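Long-range contacts in tRNA (cytidine-2'-O-)-methyltransferase TrmJ (PDB 4CNG), which methylates the ribose 2'-OH of cytidine 32 in tRNA, using S-adenosyl-L-methionine as methyl donor and working as a homodimer: residues V26-E31 against A127-R132; Y34-I39 against A58-A63; V91-A96 against K144-L149. The protein carries 1 engineered substitution. All coordinates share one frame; numbering follows the deposited sequence.

Contact 1: V26-E31 against A127-R132; sequences VIVEPE and AFIFGR. With SAH (S-adenosyl-L-homocysteine), chain C.
Carboxylate oxygen OE1 of E29 is gripped twice by R132: NE donates to OE1 at 2.8 Å (163° at the hydrogen), and NH2 reaches the same oxygen by a weak bond of 3.2 Å. OE1 sits at the guanidinium edge, in its plane, but the carboxylate plane stands at 89° to it, and NE meets OE1 on the anti side, 32° out of the carboxylate plane. Both donors thus share a single oxygen, with no paired two-oxygen, two-nitrogen geometry. OE2 goes instead to N55 and to a water shared with R132 NH2, while NH1 pairs with E141 and the carbonyl of G136. V28 CG1 lies over one guanidinium face, 3.5 Å from R132 NH2; the other methyl, CG2, packs on I129 CG2.

Leading up to this pair are two neighbouring parallel strands of the central sheet, 22-28 and 125-130, laced by V26 N to F128 O, F130 N to V26 O and V28 N to F130 O, each 2.9 Å. Past F130 the direct lacing gives way to a water that donates to both V28 O and G131 O. G131 N bonds O2' of the bound S-adenosyl-L-homocysteine at 3.1 Å and O3' weakly. The chemistry is consistent with a strand end held before G131 by strand bonds and after it by the R132 salt bridge, the G131 amide directed at the ribose of the bound product.

Contact 2: Y34-I39 against A58-A63; sequences YNLGFI and ADINEA. Engineered in segment 58-63: A58 (natural residue Cys).
L36 and A63 join the helix of a beta-alpha-beta unit, 33-45 between the adjacent parallel strands 22-28 and 50-54, to the short helix 60-64 that follows the second strand. Along L36 the evidence for close packing starts at the root, where CB lies 4.0 Å from A63 CB. CG keeps the same 4.0 Å to that methyl, since with CG anti to the backbone N (chi1 180°) the side chain runs past A63 instead of turning off it. At the tip, CD2 meets three groups: A63 CB once more, I60 CG1 at 4.1 Å, and the CB of A58, an engineered residue, at 4.3 Å. L36 also touches F51 and V53 of strand 50-54, which places it between the second helix and the sheet.

No hydrogen bond joins the two segments, and the buried surface is small, 208 Å² summed over both. One polar side chain acts within its own segment: D59, at the N-cap of helix 60-64, accepts weak bonds on OD1 from N61 N and E62 N. Helix 33-45 turns other residues to the dimer partner, Y34 meeting F66 of the second subunit edge-to-face and F38 packing on F38 of that subunit. The nearest CA pair is G37 and A63, 4.4 Å apart, an approach permitted by the glycine's lack of a side chain. There A63 CB rests 3.8 Å from G37 N, and G37 CA makes a CA-H...O contact of 3.2 Å with A63 O, bent to 126° at the hydrogen.

Contact 3: V91-A96 against K144-L149; sequences VDLKIA and KSDFLL
A96 and its partners F147, L148 and L149 form the tight part of this contact. A96 N donates to F147 O at 2.9 Å, and A96 O accepts from L149 N at 2.8 Å with a nearly straight N-H...O angle of 175°. The methyl of A96 fits between S145 and L148: its CB is 3.5 Å from S145 OG, whose hydroxyl is bonded to E141 O, and it also touches L148 CD1. On the face carrying I95 and F147, I95 CG2 packs on L149 CB, and I112, L117 and I121, beyond the two segments, also touch I95.

These bonds pair strands 93-97 and 147-149, parallel neighbours in the sheet of this SPOUT-fold enzyme, although their short axes already diverge by 37°. L149 itself belongs to the cofactor pocket, consistent with the knotted C-terminal region that builds this site in SPOUT methyltransferases.

Toward the start of the strands the pairing changes character. K94 O takes two donors, D146 N at 2.8 Å and F147 N at 3.2 Å, the latter in the carbonyl plane. D146 returns a bond: with CG beside its own backbone N (chi1 -62°), its OD2 accepts from K94 N at 2.8 Å through the anti lone pair, closing a ring of side chain and backbone. L93 lies obliquely to the F147 ring, CD1 being 3.7 Å from CE2, and both residues are only partly buried. On the looser side, waters carry the links. One water joins D146 OD2 to D92 O; another donates to K144 O at 2.7 Å and accepts from K94 NZ, while K144 NZ forms a salt bridge with D85.

In the fold
Contacts 1 and 3 belong to one parallel sheet and are joined by strand 125-130, which pairs with 22-28 on one side and 93-97 on the other (I95 N to A127 O, I129 N to I95 O). The centre of contact 1 lies about 5 Å from the chain centre, against about 11 Å for that of contact 3, which is only partly buried. Both rest on backbone bonds, contact 1 adding the E29-R132 salt bridge and contact 3 the D146 carboxylate bonded to a backbone amide. Contact 2, its centre about 15 Å out yet buried, packs helices by apolar groups without such bonds; A58 N to P30 O and I39 on I27 attach it to contact 1. Contacts 2 and 3 do not touch.

Contact 1: V26-E31 against A127-R132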
loop_
_atom_site.group_PDB
_atom_site.type_symbol
_atom_site.label_atom_id
_atom_site.label_comp_id
_atom_site.label_asym_id
_atom_site.label_seq_id
_atom_site.Cartn_x
_atom_site.Cartn_y
_atom_site.Cartn_z
ATOM N N VAL A 26 -15.252 -0.485 -1.765
ATOM C CA VAL A 26 -15.933 -1.781 -1.737
ATOM C C VAL A 26 -14.894 -2.886 -1.790
ATOM O O VAL A 26 -14.137 -2.975 -2.734
ATOM C CB VAL A 26 -16.934 -1.930 -2.932
ATOM C CG1 VAL A 26 -17.571 -3.308 -2.907
ATOM C CG2 VAL A 26 -17.947 -0.813 -2.937
ATOM N N ILE A 27 -14.898 -3.731 -0.758
ATOM C CA ILE A 27 -13.992 -4.851 -0.677
ATOM C C ILE A 27 -14.821 -6.133 -0.788
ATOM O O ILE A 27 -15.689 -6.373 0.030
ATOM C CB ILE A 27 -13.172 -4.846 0.629
ATOM C CG1 ILE A 27 -12.560 -3.484 0.931
ATOM C CG2 ILE A 27 -12.123 -5.921 0.616
ATOM C CD1 ILE A 27 -11.592 -3.004 -0.125
ATOM N N VAL A 28 -14.524 -6.938 -1.785
ATOM C CA VAL A 28 -15.336 -8.124 -2.093
ATOM C C VAL A 28 -14.738 -9.372 -1.450
ATOM O O VAL A 28 -13.645 -9.817 -1.784
ATOM C CB VAL A 28 -15.483 -8.314 -3.591
ATOM C CG1 VAL A 28 -16.354 -9.536 -3.922
ATOM C CG2 VAL A 28 -16.062 -7.079 -4.235
ATOM N N GLU A 29 -15.488 -9.947 -0.502
ATOM C CA GLU A 29 -15.158 -11.211 0.149
ATOM C C GLU A 29 -13.724 -11.298 0.663
ATOM O O GLU A 29 -13.019 -12.267 0.388
ATOM C CB GLU A 29 -15.537 -12.389 -0.753
ATOM C CG GLU A 29 -17.047 -12.464 -0.983
ATOM C CD GLU A 29 -17.532 -13.698 -1.740
ATOM O OE1 GLU A 29 -16.739 -14.319 -2.463
ATOM O OE2 GLU A 29 -18.733 -14.026 -1.625
ATOM N N PRO A 30 -13.310 -10.318 1.454
ATOM C CA PRO A 30 -11.927 -10.410 1.977
ATOM C C PRO A 30 -11.763 -11.619 2.841
ATOM O O PRO A 30 -12.612 -11.947 3.681
ATOM C CB PRO A 30 -11.754 -9.126 2.749
ATOM C CG PRO A 30 -13.166 -8.775 3.145
ATOM C CD PRO A 30 -14.032 -9.170 1.961
ATOM N N GLU A 31 -10.583 -12.211 2.724
ATOM C CA GLU A 31 -10.251 -13.462 3.371
ATOM C C GLU A 31 -9.339 -13.252 4.604
ATOM O O GLU A 31 -9.429 -13.998 5.572
ATOM C CB GLU A 31 -9.566 -14.373 2.333
ATOM C CG GLU A 31 -10.479 -14.710 1.152
ATOM C CD GLU A 31 -9.825 -15.154 -0.160
ATOM O OE1 GLU A 31 -8.597 -15.114 -0.304
ATOM O OE2 GLU A 31 -10.575 -15.600 -1.063
ATOM N N ALA A 127 -17.589 4.288 -6.643
ATOM C CA ALA A 127 -17.178 3.088 -5.925
ATOM C C ALA A 127 -15.891 2.560 -6.526
ATOM O O ALA A 127 -15.804 2.345 -7.725
ATOM C CB ALA A 127 -18.266 2.032 -6.010
ATOM N N PHE A 128 -14.908 2.332 -5.656
ATOM C CA PHE A 128 -13.654 1.658 -5.998
ATOM C C PHE A 128 -13.731 0.257 -5.433
ATOM O O PHE A 128 -13.857 0.102 -4.221
ATOM C CB PHE A 128 -12.430 2.403 -5.455
ATOM C CG PHE A 128 -12.047 3.617 -6.248
ATOM C CD1 PHE A 128 -12.715 4.823 -6.110
ATOM C CD2 PHE A 128 -11.131 3.517 -7.274
ATOM C CE1 PHE A 128 -12.372 5.923 -6.898
ATOM C CE2 PHE A 128 -10.748 4.612 -8.021
ATOM C CZ PHE A 128 -11.403 5.791 -7.845
ATOM N N ILE A 129 -13.619 -0.743 -6.306
ATOM C CA ILE A 129 -13.973 -2.113 -5.987
ATOM C C ILE A 129 -12.709 -2.965 -6.092
ATOM O O ILE A 129 -12.029 -2.963 -7.127
ATOM C CB ILE A 129 -15.056 -2.668 -6.951
ATOM C CG1 ILE A 129 -16.267 -1.779 -6.961
ATOM C CG2 ILE A 129 -15.368 -4.096 -6.659
ATOM C CD1 ILE A 129 -17.032 -1.779 -8.267
ATOM N N PHE A 130 -12.402 -3.706 -5.003
ATOM C CA PHE A 130 -11.236 -4.569 -4.901
ATOM C C PHE A 130 -11.693 -5.979 -4.628
ATOM O O PHE A 130 -12.683 -6.209 -3.930
ATOM C CB PHE A 130 -10.318 -4.065 -3.754
ATOM C CG PHE A 130 -9.727 -2.701 -3.992
ATOM C CD1 PHE A 130 -10.439 -1.568 -3.757
ATOM C CD2 PHE A 130 -8.437 -2.582 -4.464
ATOM C CE1 PHE A 130 -9.907 -0.320 -4.032
ATOM C CE2 PHE A 130 -7.877 -1.329 -4.692
ATOM C CZ PHE A 130 -8.613 -0.203 -4.483
ATOM N N GLY A 131 -10.958 -6.911 -5.191
ATOM C CA GLY A 131 -11.292 -8.316 -5.120
ATOM C C GLY A 131 -10.557 -9.129 -4.079
ATOM O O GLY A 131 -9.885 -8.636 -3.176
ATOM N N ARG A 132 -10.811 -10.430 -4.181
ATOM C CA ARG A 132 -10.380 -11.432 -3.208
ATOM C C ARG A 132 -8.895 -11.702 -3.322
ATOM O O ARG A 132 -8.358 -11.750 -4.423
ATOM C CB ARG A 132 -11.169 -12.717 -3.526
ATOM C CG ARG A 132 -12.686 -12.567 -3.480
ATOM C CD ARG A 132 -13.370 -13.668 -4.267
ATOM N NE ARG A 132 -14.816 -13.485 -4.346
ATOM C CZ ARG A 132 -15.447 -12.779 -5.267
ATOM N NH1 ARG A 132 -14.799 -12.087 -6.177
ATOM N NH2 ARG A 132 -16.760 -12.722 -5.258
HETATM N N SAH C . -4.738 -14.228 -8.158
HETATM C CA SAH C . -5.681 -13.091 -7.991
HETATM C CB SAH C . -4.930 -11.971 -7.289
HETATM C CG SAH C . -5.856 -10.962 -6.585
HETATM S SD SAH C . -4.925 -9.686 -5.747
HETATM C C SAH C . -6.194 -12.702 -9.348
HETATM O O SAH C . -5.713 -13.198 -10.369
HETATM O OXT SAH C . -7.186 -12.015 -9.479
HETATM C "C5'" SAH C . -6.256 -9.032 -4.738
HETATM C "C4'" SAH C . -6.860 -7.713 -5.203
HETATM O "O4'" SAH C . -5.861 -6.685 -5.116
HETATM C "C3'" SAH C . -7.309 -7.663 -6.620
HETATM O "O3'" SAH C . -8.596 -8.289 -6.747
HETATM C "C2'" SAH C . -7.317 -6.190 -6.922
HETATM O "O2'" SAH C . -8.461 -5.578 -6.338
HETATM C "C1'" SAH C . -6.066 -5.727 -6.166
HETATM N N9 SAH C . -4.824 -5.705 -6.996
HETATM C C8 SAH C . -3.657 -6.362 -6.739
HETATM N N7 SAH C . -2.689 -5.923 -7.590
HETATM C C5 SAH C . -3.258 -4.960 -8.356
HETATM C C6 SAH C . -2.785 -4.076 -9.344
HETATM N N6 SAH C . -1.509 -4.104 -9.783
HETATM N N1 SAH C . -3.623 -3.217 -9.872
HETATM C C2 SAH C . -4.890 -3.169 -9.430
HETATM N N3 SAH C . -5.433 -3.924 -8.486
HETATM C C4 SAH C . -4.608 -4.790 -7.939
HETATM O O HOH W 1 -11.230 -8.966 -0.702
HETATM O O HOH W 2 -19.216 -14.403 -4.331
#

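Contact 2: Y34-I39 against A58-A63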
loop_
_atom_site.group_PDB
_atom_site.type_symbol
_atom_site.label_atom_id
_atom_site.label_comp_id
_atom_site.label_asym_id
_atom_site.label_seq_id
_atom_site.Cartn_x
_atom_site.Cartn_y
_atom_site.Cartn_z
ATOM N N TYR A 34 -5.862 -9.574 8.622
ATOM C CA TYR A 34 -4.883 -8.510 8.570
ATOM C C TYR A 34 -5.240 -7.551 7.430
ATOM O O TYR A 34 -5.242 -6.333 7.623
ATOM C CB TYR A 34 -3.483 -9.089 8.393
ATOM C CG TYR A 34 -3.442 -10.271 7.462
ATOM C CD1 TYR A 34 -3.307 -10.098 6.104
ATOM C CD2 TYR A 34 -3.675 -11.559 7.935
ATOM C CE1 TYR A 34 -3.424 -11.155 5.234
ATOM C CE2 TYR A 34 -3.704 -12.638 7.077
ATOM C CZ TYR A 34 -3.589 -12.423 5.724
ATOM O OH TYR A 34 -3.596 -13.480 4.854
ATOM N N ASN A 35 -5.617 -8.075 6.260
ATOM C CA ASN A 35 -5.974 -7.180 5.173
ATOM C C ASN A 35 -7.173 -6.346 5.540
ATOM O O ASN A 35 -7.191 -5.156 5.267
ATOM C CB ASN A 35 -6.239 -7.932 3.903
ATOM C CG ASN A 35 -5.001 -8.342 3.207
ATOM O OD1 ASN A 35 -4.012 -7.626 3.251
ATOM N ND2 ASN A 35 -5.042 -9.436 2.502
ATOM N N LEU A 36 -8.203 -6.947 6.114
ATOM C CA LEU A 36 -9.385 -6.171 6.454
ATOM C C LEU A 36 -9.044 -5.066 7.471
ATOM O O LEU A 36 -9.502 -3.936 7.327
ATOM C CB LEU A 36 -10.496 -7.102 6.941
ATOM C CG LEU A 36 -11.807 -6.414 7.344
ATOM C CD1 LEU A 36 -12.356 -5.600 6.198
ATOM C CD2 LEU A 36 -12.809 -7.421 7.835
ATOM N N GLY A 37 -8.288 -5.405 8.501
ATOM C CA GLY A 37 -7.894 -4.409 9.461
ATOM C C GLY A 37 -7.039 -3.292 8.887
ATOM O O GLY A 37 -7.251 -2.111 9.170
ATOM N N PHE A 38 -6.081 -3.665 8.045
ATOM C CA PHE A 38 -5.240 -2.682 7.403
ATOM C C PHE A 38 -6.029 -1.770 6.503
ATOM O O PHE A 38 -5.740 -0.571 6.416
ATOM C CB PHE A 38 -4.113 -3.368 6.612
ATOM C CG PHE A 38 -3.046 -3.997 7.451
ATOM C CD1 PHE A 38 -2.609 -3.394 8.604
ATOM C CD2 PHE A 38 -2.502 -5.203 7.066
ATOM C CE1 PHE A 38 -1.559 -3.951 9.335
ATOM C CE2 PHE A 38 -1.432 -5.740 7.754
ATOM C CZ PHE A 38 -1.077 -5.187 8.957
ATOM N N ILE A 39 -7.046 -2.305 5.814
ATOM C CA ILE A 39 -7.904 -1.478 5.009
ATOM C C ILE A 39 -8.718 -0.493 5.866
ATOM O O ILE A 39 -8.824 0.682 5.525
ATOM C CB ILE A 39 -8.824 -2.349 4.129
ATOM C CG1 ILE A 39 -8.000 -3.032 3.048
ATOM C CG2 ILE A 39 -9.931 -1.510 3.521
ATOM C CD1 ILE A 39 -8.689 -4.183 2.349
ATOM N N ALA A 58 -12.972 -13.075 6.463
ATOM C CA ALA A 58 -12.095 -12.737 7.574
ATOM C C ALA A 58 -12.900 -12.615 8.854
ATOM O O ALA A 58 -13.953 -11.994 8.840
ATOM C CB ALA A 58 -11.394 -11.413 7.267
ATOM N N ASP A 59 -12.289 -12.992 9.978
ATOM C CA ASP A 59 -12.847 -12.806 11.331
ATOM C C ASP A 59 -12.740 -11.327 11.708
ATOM O O ASP A 59 -11.650 -10.785 11.873
ATOM C CB ASP A 59 -12.029 -13.684 12.308
ATOM C CG ASP A 59 -12.439 -13.557 13.762
ATOM O OD1 ASP A 59 -13.192 -12.638 14.143
ATOM O OD2 ASP A 59 -11.917 -14.368 14.566
ATOM N N ILE A 60 -13.868 -10.638 11.811
ATOM C CA ILE A 60 -13.886 -9.203 12.040
ATOM C C ILE A 60 -13.290 -8.813 13.400
ATOM O O ILE A 60 -12.684 -7.740 13.532
ATOM C CB ILE A 60 -15.299 -8.651 11.865
ATOM C CG1 ILE A 60 -15.677 -8.762 10.396
ATOM C CG2 ILE A 60 -15.410 -7.214 12.310
ATOM C CD1 ILE A 60 -17.136 -8.617 10.144
ATOM N N ASN A 61 -13.476 -9.679 14.397
ATOM C CA ASN A 61 -12.913 -9.462 15.702
ATOM C C ASN A 61 -11.404 -9.429 15.614
ATOM O O ASN A 61 -10.757 -8.575 16.219
ATOM C CB ASN A 61 -13.350 -10.580 16.646
ATOM C CG ASN A 61 -13.313 -10.167 18.104
ATOM O OD1 ASN A 61 -13.766 -9.081 18.465
ATOM N ND2 ASN A 61 -12.851 -11.072 18.961
ATOM N N GLU A 62 -10.827 -10.346 14.856
ATOM C CA GLU A 62 -9.379 -10.379 14.652
ATOM C C GLU A 62 -8.898 -9.171 13.851
ATOM O O GLU A 62 -7.837 -8.629 14.106
ATOM C CB GLU A 62 -8.993 -11.686 13.947
ATOM C CG GLU A 62 -7.500 -11.945 13.857
ATOM C CD GLU A 62 -6.838 -12.085 15.222
ATOM O OE1 GLU A 62 -7.523 -12.509 16.181
ATOM O OE2 GLU A 62 -5.625 -11.801 15.330
ATOM N N ALA A 63 -9.685 -8.756 12.877
ATOM C CA ALA A 63 -9.303 -7.645 12.027
ATOM C C ALA A 63 -9.143 -6.343 12.804
ATOM O O ALA A 63 -8.303 -5.528 12.483
ATOM C CB ALA A 63 -10.333 -7.479 10.921
#

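Contact 3: V91-A96 against K144-L149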
loop_
_atom_site.group_PDB
_atom_site.type_symbol
_atom_site.label_atom_id
_atom_site.label_comp_id
_atom_site.label_asym_id
_atom_site.label_seq_id
_atom_site.Cartn_x
_atom_site.Cartn_y
_atom_site.Cartn_z
ATOM N N VAL A 91 -24.405 4.848 -6.852
ATOM C CA VAL A 91 -23.184 5.580 -7.195
ATOM C C VAL A 91 -23.203 5.979 -8.676
ATOM O O VAL A 91 -24.000 5.455 -9.467
ATOM C CB VAL A 91 -21.868 4.785 -6.878
ATOM C CG1 VAL A 91 -21.815 4.371 -5.419
ATOM C CG2 VAL A 91 -21.690 3.563 -7.773
ATOM N N ASP A 92 -22.402 6.978 -9.023
ATOM C CA ASP A 92 -22.340 7.461 -10.392
ATOM C C ASP A 92 -21.448 6.568 -11.271
ATOM O O ASP A 92 -21.676 6.450 -12.470
ATOM C CB ASP A 92 -21.804 8.898 -10.405
ATOM C CG ASP A 92 -22.733 9.877 -9.688
ATOM O OD1 ASP A 92 -23.960 9.820 -9.930
ATOM O OD2 ASP A 92 -22.237 10.699 -8.884
ATOM N N LEU A 93 -20.422 5.958 -10.678
ATOM C CA LEU A 93 -19.399 5.261 -11.437
ATOM C C LEU A 93 -18.845 4.142 -10.582
ATOM O O LEU A 93 -18.666 4.327 -9.376
ATOM C CB LEU A 93 -18.281 6.236 -11.777
ATOM C CG LEU A 93 -17.352 5.920 -12.938
ATOM C CD1 LEU A 93 -18.083 5.929 -14.280
ATOM C CD2 LEU A 93 -16.217 6.930 -12.917
ATOM N N LYS A 94 -18.577 3.011 -11.225
ATOM C CA LYS A 94 -18.000 1.831 -10.591
ATOM C C LYS A 94 -16.639 1.526 -11.209
ATOM O O LYS A 94 -16.576 1.237 -12.393
ATOM C CB LYS A 94 -18.950 0.641 -10.758
ATOM C CG LYS A 94 -20.307 0.814 -10.081
ATOM C CD LYS A 94 -21.444 0.108 -10.830
ATOM C CE LYS A 94 -22.803 0.500 -10.293
ATOM N NZ LYS A 94 -23.802 0.465 -11.381
ATOM N N ILE A 95 -15.584 1.618 -10.409
ATOM C CA ILE A 95 -14.241 1.370 -10.880
ATOM C C ILE A 95 -13.738 0.109 -10.193
ATOM O O ILE A 95 -13.429 0.094 -9.004
ATOM C CB ILE A 95 -13.300 2.565 -10.643
ATOM C CG1 ILE A 95 -13.876 3.790 -11.379
ATOM C CG2 ILE A 95 -11.889 2.213 -11.104
ATOM C CD1 ILE A 95 -13.003 5.025 -11.302
ATOM N N ALA A 96 -13.688 -0.980 -10.932
ATOM C CA ALA A 96 -13.089 -2.235 -10.486
ATOM C C ALA A 96 -11.563 -2.136 -10.639
ATOM O O ALA A 96 -11.054 -1.220 -11.290
ATOM C CB ALA A 96 -13.648 -3.418 -11.314
ATOM N N LYS A 144 -20.096 -5.774 -14.517
ATOM C CA LYS A 144 -21.001 -4.876 -13.820
ATOM C C LYS A 144 -20.347 -3.556 -13.454
ATOM O O LYS A 144 -21.004 -2.679 -12.914
ATOM C CB LYS A 144 -21.515 -5.555 -12.562
ATOM C CG LYS A 144 -22.547 -6.627 -12.828
ATOM C CD LYS A 144 -22.853 -7.392 -11.553
ATOM C CE LYS A 144 -23.980 -8.396 -11.753
ATOM N NZ LYS A 144 -24.240 -9.128 -10.476
ATOM N N SER A 145 -19.045 -3.396 -13.756
ATOM C CA SER A 145 -18.284 -2.198 -13.432
ATOM C C SER A 145 -18.108 -1.361 -14.702
ATOM O O SER A 145 -18.130 -1.856 -15.825
ATOM C CB SER A 145 -16.927 -2.589 -12.819
ATOM O OG SER A 145 -17.149 -3.329 -11.630
ATOM N N ASP A 146 -17.872 -0.063 -14.541
ATOM C CA ASP A 146 -17.658 0.853 -15.655
ATOM C C ASP A 146 -16.220 0.854 -16.187
ATOM O O ASP A 146 -16.013 0.983 -17.388
ATOM C CB ASP A 146 -18.039 2.262 -15.243
ATOM C CG ASP A 146 -19.500 2.360 -14.873
ATOM O OD1 ASP A 146 -20.315 2.123 -15.779
ATOM O OD2 ASP A 146 -19.842 2.712 -13.725
ATOM N N PHE A 147 -15.258 0.751 -15.288
ATOM C CA PHE A 147 -13.850 0.806 -15.638
ATOM C C PHE A 147 -13.085 -0.267 -14.859
ATOM O O PHE A 147 -13.566 -0.730 -13.831
ATOM C CB PHE A 147 -13.256 2.186 -15.301
ATOM C CG PHE A 147 -13.811 3.326 -16.132
ATOM C CD1 PHE A 147 -13.475 3.447 -17.459
ATOM C CD2 PHE A 147 -14.615 4.283 -15.572
ATOM C CE1 PHE A 147 -13.933 4.508 -18.207
ATOM C CE2 PHE A 147 -15.099 5.345 -16.330
ATOM C CZ PHE A 147 -14.711 5.472 -17.625
ATOM N N LEU A 148 -11.917 -0.630 -15.370
ATOM C CA LEU A 148 -11.045 -1.604 -14.738
ATOM C C LEU A 148 -9.652 -0.948 -14.599
ATOM O O LEU A 148 -8.948 -0.737 -15.588
ATOM C CB LEU A 148 -10.939 -2.863 -15.577
ATOM C CG LEU A 148 -10.158 -4.000 -14.945
ATOM C CD1 LEU A 148 -10.781 -4.454 -13.647
ATOM C CD2 LEU A 148 -9.973 -5.148 -15.924
ATOM N N LEU A 149 -9.298 -0.635 -13.376
ATOM C CA LEU A 149 -8.057 0.069 -13.038
ATOM C C LEU A 149 -6.946 -0.914 -12.739
ATOM O O LEU A 149 -7.097 -1.800 -11.918
ATOM C CB LEU A 149 -8.310 0.941 -11.813
ATOM C CG LEU A 149 -7.098 1.668 -11.204
ATOM C CD1 LEU A 149 -6.525 2.687 -12.123
ATOM C CD2 LEU A 149 -7.496 2.258 -9.873
HETATM O O HOH W 3 -22.475 3.435 -13.430
HETATM O O HOH W 4 -23.706 -2.623 -12.407
#